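Local coordinates for antiterminator Q protein (Enterobacteria phage SfI, PDB 6JNY) that probably acts as a transcription antitermination factor of a lambdoid phage, letting host RNA polymerase read through terminators, at residues A[17-28]-A[83-91]. Numbering follows the deposited sequence.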
ATOM      1  N   ASN A  17       9.168   4.409   3.772  1.00 13.96           N
ATOM      2  CA  ASN A  17       8.523   5.218   2.745  1.00 14.54           C
ATOM      3  C   ASN A  17       9.475   5.482   1.592  1.00 16.39           C
ATOM      4  O   ASN A  17       9.066   5.449   0.422  1.00 14.76           O
ATOM      5  CB  ASN A  17       8.042   6.534   3.347  1.00 15.10           C
ATOM      6  CG  ASN A  17       7.403   7.427   2.319  1.00 15.16           C
ATOM      7  OD1 ASN A  17       6.267   7.197   1.905  1.00 16.34           O
ATOM      8  ND2 ASN A  17       8.145   8.435   1.882  1.00 18.63           N
ATOM      9  N   GLY A  18      10.747   5.736   1.892  1.00 16.08           N
ATOM     10  CA  GLY A  18      11.714   5.954   0.831  1.00 17.05           C
ATOM     11  C   GLY A  18      11.845   4.742  -0.069  1.00 16.15           C
ATOM     12  O   GLY A  18      11.823   4.857  -1.299  1.00 16.58           O
ATOM     13  N   TRP A  19      11.979   3.555   0.531  1.00 14.31           N
ATOM     14  CA  TRP A  19      12.081   2.330  -0.263  1.00 14.54           C
ATOM     15  C   TRP A  19      10.818   2.096  -1.075  1.00 14.61           C
ATOM     16  O   TRP A  19      10.891   1.680  -2.238  1.00 14.92           O
ATOM     17  CB  TRP A  19      12.357   1.131   0.649  1.00 14.81           C
ATOM     18  CG  TRP A  19      13.800   0.918   0.926  1.00 15.06           C
ATOM     19  CD1 TRP A  19      14.418   0.948   2.152  1.00 16.44           C
ATOM     20  CD2 TRP A  19      14.829   0.635  -0.033  1.00 14.98           C
ATOM     21  NE1 TRP A  19      15.766   0.708   2.005  1.00 18.10           N
ATOM     22  CE2 TRP A  19      16.039   0.513   0.676  1.00 16.89           C
ATOM     23  CE3 TRP A  19      14.846   0.480  -1.423  1.00 15.54           C
ATOM     24  CZ2 TRP A  19      17.253   0.233   0.044  1.00 18.87           C
ATOM     25  CZ3 TRP A  19      16.052   0.199  -2.044  1.00 17.30           C
ATOM     26  CH2 TRP A  19      17.232   0.077  -1.311  1.00 18.21           C
ATOM     27  N   LEU A  20       9.650   2.351  -0.485  1.00 13.62           N
ATOM     28  CA  LEU A  20       8.407   2.111  -1.210  1.00 12.38           C
ATOM     29  C   LEU A  20       8.206   3.105  -2.350  1.00 13.69           C
ATOM     30  O   LEU A  20       7.598   2.754  -3.363  1.00 14.74           O
ATOM     31  CB  LEU A  20       7.208   2.073  -0.262  1.00 13.64           C
ATOM     32  CG  LEU A  20       7.213   0.883   0.711  1.00 11.06           C
ATOM     33  CD1 LEU A  20       6.024   0.984   1.636  1.00 13.94           C
ATOM     34  CD2 LEU A  20       7.201  -0.449  -0.050  1.00 14.83           C
ATOM     35  N   GLU A  21       8.724   4.327  -2.219  1.00 14.17           N
ATOM     36  CA  GLU A  21       8.705   5.258  -3.351  1.00 14.74           C
ATOM     37  C   GLU A  21       9.582   4.749  -4.495  1.00 14.30           C
ATOM     38  O   GLU A  21       9.185   4.823  -5.675  1.00 15.83           O
ATOM     39  CB  GLU A  21       9.156   6.650  -2.886  1.00 15.02           C
ATOM     40  CG  GLU A  21       8.087   7.433  -2.104  1.00 18.46           C
ATOM     41  CD  GLU A  21       8.603   8.740  -1.510  1.00 19.06           C
ATOM     42  OE1 GLU A  21       9.802   9.039  -1.660  1.00 26.29           O
ATOM     43  OE2 GLU A  21       7.805   9.463  -0.875  1.00 22.67           O
ATOM     44  N   LEU A  22      10.780   4.257  -4.184  1.00 13.92           N
ATOM     45  CA  LEU A  22      11.658   3.722  -5.221  1.00 15.24           C
ATOM     46  C   LEU A  22      11.046   2.490  -5.861  1.00 17.20           C
ATOM     47  O   LEU A  22      11.075   2.334  -7.091  1.00 18.74           O
ATOM     48  CB  LEU A  22      13.030   3.385  -4.639  1.00 18.86           C
ATOM     49  CG  LEU A  22      13.913   4.566  -4.240  1.00 19.42           C
ATOM     50  CD1 LEU A  22      15.104   4.076  -3.444  1.00 19.16           C
ATOM     51  CD2 LEU A  22      14.360   5.340  -5.491  1.00 20.13           C
ATOM     52  N   TRP A  23      10.477   1.606  -5.040  1.00 16.20           N
ATOM     53  CA  TRP A  23       9.853   0.390  -5.543  1.00 16.33           C
ATOM     54  C   TRP A  23       8.618   0.722  -6.364  1.00 16.70           C
ATOM     55  O   TRP A  23       8.366   0.105  -7.410  1.00 16.04           O
ATOM     56  CB  TRP A  23       9.484  -0.507  -4.355  1.00 15.30           C
ATOM     57  CG  TRP A  23       8.454  -1.566  -4.650  1.00 14.25           C
ATOM     58  CD1 TRP A  23       8.670  -2.781  -5.256  1.00 17.21           C
ATOM     59  CD2 TRP A  23       7.063  -1.523  -4.318  1.00 14.20           C
ATOM     60  NE1 TRP A  23       7.482  -3.477  -5.336  1.00 15.53           N
ATOM     61  CE2 TRP A  23       6.484  -2.734  -4.762  1.00 16.13           C
ATOM     62  CE3 TRP A  23       6.245  -0.573  -3.691  1.00 14.57           C
ATOM     63  CZ2 TRP A  23       5.126  -3.016  -4.598  1.00 16.57           C
ATOM     64  CZ3 TRP A  23       4.893  -0.848  -3.541  1.00 15.29           C
ATOM     65  CH2 TRP A  23       4.348  -2.063  -3.983  1.00 15.51           C
ATOM     66  N   GLY A  24       7.835   1.705  -5.912  1.00 16.69           N
ATOM     67  CA  GLY A  24       6.625   2.035  -6.626  1.00 14.95           C
ATOM     68  C   GLY A  24       6.923   2.543  -8.022  1.00 15.75           C
ATOM     69  O   GLY A  24       6.236   2.186  -8.980  1.00 18.59           O
ATOM     70  N   ALA A  25       7.978   3.344  -8.160  1.00 16.71           N
ATOM     71  CA  ALA A  25       8.353   3.837  -9.485  1.00 17.90           C
ATOM     72  C   ALA A  25       8.863   2.698 -10.360  1.00 18.52           C
ATOM     73  O   ALA A  25       8.586   2.653 -11.571  1.00 19.86           O
ATOM     74  CB  ALA A  25       9.415   4.924  -9.335  1.00 18.76           C
ATOM     75  N   TRP A  26       9.590   1.759  -9.761  1.00 18.10           N
ATOM     76  CA  TRP A  26      10.072   0.589 -10.491  1.00 18.09           C
ATOM     77  C   TRP A  26       8.905  -0.268 -10.973  1.00 19.63           C
ATOM     78  O   TRP A  26       8.869  -0.692 -12.136  1.00 19.80           O
ATOM     79  CB  TRP A  26      11.017  -0.195  -9.587  1.00 19.11           C
ATOM     80  CG  TRP A  26      11.645  -1.393 -10.187  1.00 21.76           C
ATOM     81  CD1 TRP A  26      12.761  -1.429 -10.971  1.00 23.13           C
ATOM     82  CD2 TRP A  26      11.216  -2.746 -10.030  1.00 22.27           C
ATOM     83  NE1 TRP A  26      13.041  -2.727 -11.326  1.00 23.64           N
ATOM     84  CE2 TRP A  26      12.109  -3.555 -10.760  1.00 24.02           C
ATOM     85  CE3 TRP A  26      10.152  -3.355  -9.350  1.00 21.23           C
ATOM     86  CZ2 TRP A  26      11.978  -4.943 -10.823  1.00 27.13           C
ATOM     87  CZ3 TRP A  26      10.021  -4.728  -9.419  1.00 21.28           C
ATOM     88  CH2 TRP A  26      10.931  -5.511 -10.142  1.00 23.34           C
ATOM     89  N   VAL A  27       7.929  -0.524 -10.098  1.00 17.19           N
ATOM     90  CA  VAL A  27       6.738  -1.271 -10.503  1.00 17.41           C
ATOM     91  C   VAL A  27       6.002  -0.548 -11.626  1.00 19.12           C
ATOM     92  O   VAL A  27       5.598  -1.158 -12.629  1.00 20.23           O
ATOM     93  CB  VAL A  27       5.816  -1.495  -9.292  1.00 15.43           C
ATOM     94  CG1 VAL A  27       4.453  -1.987  -9.730  1.00 18.98           C
ATOM     95  CG2 VAL A  27       6.452  -2.473  -8.316  1.00 17.45           C
ATOM     96  N   TYR A  28       5.801   0.765 -11.469  1.00 18.40           N
ATOM     97  CA  TYR A  28       5.015   1.527 -12.435  1.00 19.59           C
ATOM     98  C   TYR A  28       5.660   1.519 -13.813  1.00 23.39           C
ATOM     99  O   TYR A  28       4.967   1.684 -14.824  1.00 23.69           O
ATOM    100  CB  TYR A  28       4.834   2.963 -11.945  1.00 19.57           C
ATOM    101  CG  TYR A  28       3.717   3.738 -12.611  1.00 22.70           C
ATOM    102  CD1 TYR A  28       2.390   3.348 -12.465  1.00 24.76           C
ATOM    103  CD2 TYR A  28       3.986   4.887 -13.338  1.00 26.14           C
ATOM    104  CE1 TYR A  28       1.369   4.064 -13.052  1.00 25.34           C
ATOM    105  CE2 TYR A  28       2.968   5.612 -13.938  1.00 25.99           C
ATOM    106  CZ  TYR A  28       1.662   5.197 -13.783  1.00 27.60           C
ATOM    107  OH  TYR A  28       0.646   5.912 -14.372  1.00 33.43           O
ATOM    108  N   ILE A  83      -4.722   0.132  -2.429  1.00 18.19           N
ATOM    109  CA  ILE A  83      -4.464   1.491  -1.965  1.00 17.63           C
ATOM    110  C   ILE A  83      -2.968   1.759  -1.898  1.00 18.18           C
ATOM    111  O   ILE A  83      -2.497   2.839  -2.276  1.00 16.65           O
ATOM    112  CB  ILE A  83      -5.174   1.733  -0.622  1.00 15.87           C
ATOM    113  CG1 ILE A  83      -6.677   1.912  -0.849  1.00 19.44           C
ATOM    114  CG2 ILE A  83      -4.581   2.926   0.110  1.00 18.70           C
ATOM    115  CD1 ILE A  83      -7.497   1.789   0.400  1.00 22.22           C
ATOM    116  N   LEU A  84      -2.196   0.783  -1.408  1.00 16.14           N
ATOM    117  CA  LEU A  84      -0.749   0.911  -1.405  1.00 15.17           C
ATOM    118  C   LEU A  84      -0.204   1.133  -2.809  1.00 16.51           C
ATOM    119  O   LEU A  84       0.680   1.974  -3.009  1.00 15.96           O
ATOM    120  CB  LEU A  84      -0.128  -0.353  -0.794  1.00 15.39           C
ATOM    121  CG  LEU A  84       1.379  -0.338  -0.542  1.00 13.83           C
ATOM    122  CD1 LEU A  84       1.702   0.506   0.672  1.00 16.29           C
ATOM    123  CD2 LEU A  84       1.914  -1.771  -0.343  1.00 16.40           C
ATOM    124  N   LEU A  85      -0.717   0.378  -3.794  1.00 17.38           N
ATOM    125  CA  LEU A  85      -0.246   0.526  -5.171  1.00 16.20           C
ATOM    126  C   LEU A  85      -0.658   1.868  -5.776  1.00 16.30           C
ATOM    127  O   LEU A  85       0.147   2.508  -6.458  1.00 17.32           O
ATOM    128  CB  LEU A  85      -0.728  -0.650  -6.030  1.00 15.98           C
ATOM    129  CG  LEU A  85      -0.044  -1.994  -5.712  1.00 17.32           C
ATOM    130  CD1 LEU A  85      -0.802  -3.156  -6.363  1.00 19.34           C
ATOM    131  CD2 LEU A  85       1.399  -1.984  -6.149  1.00 17.17           C
ATOM    132  N   SER A  86      -1.881   2.325  -5.497  1.00 17.93           N
ATOM    133  CA  SER A  86      -2.298   3.654  -5.954  1.00 16.52           C
ATOM    134  C   SER A  86      -1.343   4.726  -5.445  1.00 17.63           C
ATOM    135  O   SER A  86      -0.871   5.570  -6.211  1.00 19.87           O
ATOM    136  CB  SER A  86      -3.723   3.945  -5.494  1.00 19.28           C
ATOM    137  OG  SER A  86      -4.654   3.109  -6.163  1.00 24.90           O
ATOM    138  N   TYR A  87      -0.998   4.672  -4.157  1.00 15.57           N
ATOM    139  CA  TYR A  87      -0.161   5.716  -3.575  1.00 14.43           C
ATOM    140  C   TYR A  87       1.279   5.621  -4.066  1.00 16.42           C
ATOM    141  O   TYR A  87       1.875   6.626  -4.468  1.00 18.41           O
ATOM    142  CB  TYR A  87      -0.218   5.610  -2.050  1.00 15.36           C
ATOM    143  CG  TYR A  87       0.480   6.722  -1.311  1.00 14.70           C
ATOM    144  CD1 TYR A  87       1.629   6.463  -0.570  1.00 17.15           C
ATOM    145  CD2 TYR A  87      -0.033   8.011  -1.288  1.00 15.53           C
ATOM    146  CE1 TYR A  87       2.265   7.464   0.140  1.00 17.45           C
ATOM    147  CE2 TYR A  87       0.599   9.013  -0.589  1.00 16.22           C
ATOM    148  CZ  TYR A  87       1.738   8.743   0.129  1.00 18.57           C
ATOM    149  OH  TYR A  87       2.372   9.736   0.831  1.00 20.81           O
ATOM    150  N   TYR A  88       1.877   4.425  -4.005  1.00 13.64           N
ATOM    151  CA  TYR A  88       3.300   4.319  -4.310  1.00 13.35           C
ATOM    152  C   TYR A  88       3.594   4.072  -5.783  1.00 17.52           C
ATOM    153  O   TYR A  88       4.546   4.649  -6.305  1.00 17.19           O
ATOM    154  CB  TYR A  88       3.974   3.248  -3.427  1.00 15.14           C
ATOM    155  CG  TYR A  88       4.175   3.718  -2.014  1.00 13.59           C
ATOM    156  CD1 TYR A  88       5.059   4.744  -1.726  1.00 13.76           C
ATOM    157  CD2 TYR A  88       3.433   3.171  -0.982  1.00 13.03           C
ATOM    158  CE1 TYR A  88       5.247   5.184  -0.422  1.00 14.40           C
ATOM    159  CE2 TYR A  88       3.600   3.608   0.320  1.00 13.69           C
ATOM    160  CZ  TYR A  88       4.504   4.619   0.585  1.00 13.77           C
ATOM    161  OH  TYR A  88       4.679   5.050   1.877  1.00 15.79           O
ATOM    162  N   ALA A  89       2.831   3.204  -6.446  1.00 16.57           N
ATOM    163  CA  ALA A  89       3.113   2.911  -7.848  1.00 18.43           C
ATOM    164  C   ALA A  89       2.571   4.009  -8.757  1.00 18.23           C
ATOM    165  O   ALA A  89       3.334   4.660  -9.479  1.00 20.50           O
ATOM    166  CB  ALA A  89       2.566   1.534  -8.229  1.00 18.69           C
ATOM    167  N   HIS A  90       1.263   4.268  -8.690  1.00 20.13           N
ATOM    168  CA  HIS A  90       0.702   5.309  -9.547  1.00 20.75           C
ATOM    169  C   HIS A  90       1.039   6.710  -9.064  1.00 22.43           C
ATOM    170  O   HIS A  90       1.018   7.645  -9.872  1.00 26.35           O
ATOM    171  CB  HIS A  90      -0.808   5.187  -9.680  1.00 24.10           C
ATOM    172  CG  HIS A  90      -1.391   6.171 -10.646  1.00 25.83           C
ATOM    173  ND1 HIS A  90      -2.067   7.300 -10.238  1.00 33.91           N
ATOM    174  CD2 HIS A  90      -1.358   6.216 -11.998  1.00 29.27           C
ATOM    175  CE1 HIS A  90      -2.448   7.988 -11.302  1.00 29.95           C
ATOM    176  NE2 HIS A  90      -2.031   7.352 -12.381  1.00 34.63           N
ATOM    177  N   GLY A  91       1.341   6.891  -7.780  1.00 18.22           N
ATOM    178  CA  GLY A  91       1.692   8.213  -7.309  1.00 17.42           C
ATOM    179  C   GLY A  91       0.511   9.111  -7.024  1.00 19.34           C
ATOM    180  O   GLY A  91       0.647  10.339  -7.076  1.00 19.05           O
TER
HETATM  181  O   HOH W   1       4.580   9.454   2.130  1.00 29.39           O
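G24 and A89 mark the place where segments 17-28 and 83-90, which lie on helices 10-28 and 78-90, cross almost at a right angle (-86°), their CA atoms only 3.8 Å apart. Two small residues permit this approach of 7.3 Å between the segment axes: G24 has no side chain, so its CA lies against the carbonyl oxygen of Y88, and the methyl of A89 fits beside the G24 carbonyl. The backbones then meet through paired CA-H...O contacts, G24 CA to Y88 O and A89 CA to G24 O, both 3.4 Å. A wider pi-type turn lies here, L85 O accepting from both A89 N and H90 N.

Y88 is the knob, set among N17, L20, E21 and G24. With CG beside its backbone N (chi1 -75°), its ring is sandwiched: L20 CB sits over the centre of one face, 3.6 Å from the centroid in a CH-pi contact, and Y87 CD1 lies over the opposite face. A phenol suits this place because its flat ring offers a face to L20 CB while its terminal hydroxyl reaches a polar partner, donating to an in-plane lone pair of N17 OD1 at 2.7 Å. The same oxygen receives a water that also bonds Y87 OH, and N17 ND2 makes a weak bond to E21 OE2, so both ends of the amide are engaged. Deeper in, W23 CH2 packs on L85 CD2 at 3.7 Å. At the exposed end, the Y28 and H90 side chains run alongside each other with ring planes inclined at 76°, neither stacked nor edge-to-face, and Y28 CG touches A89 O.

Around this crossing, W23 NE1 bonds S67 of helix 60-74, V27 meets helix 38-45, and L84 and Y88 rest on helix 123-155, while R55 binds A89 O from a loop.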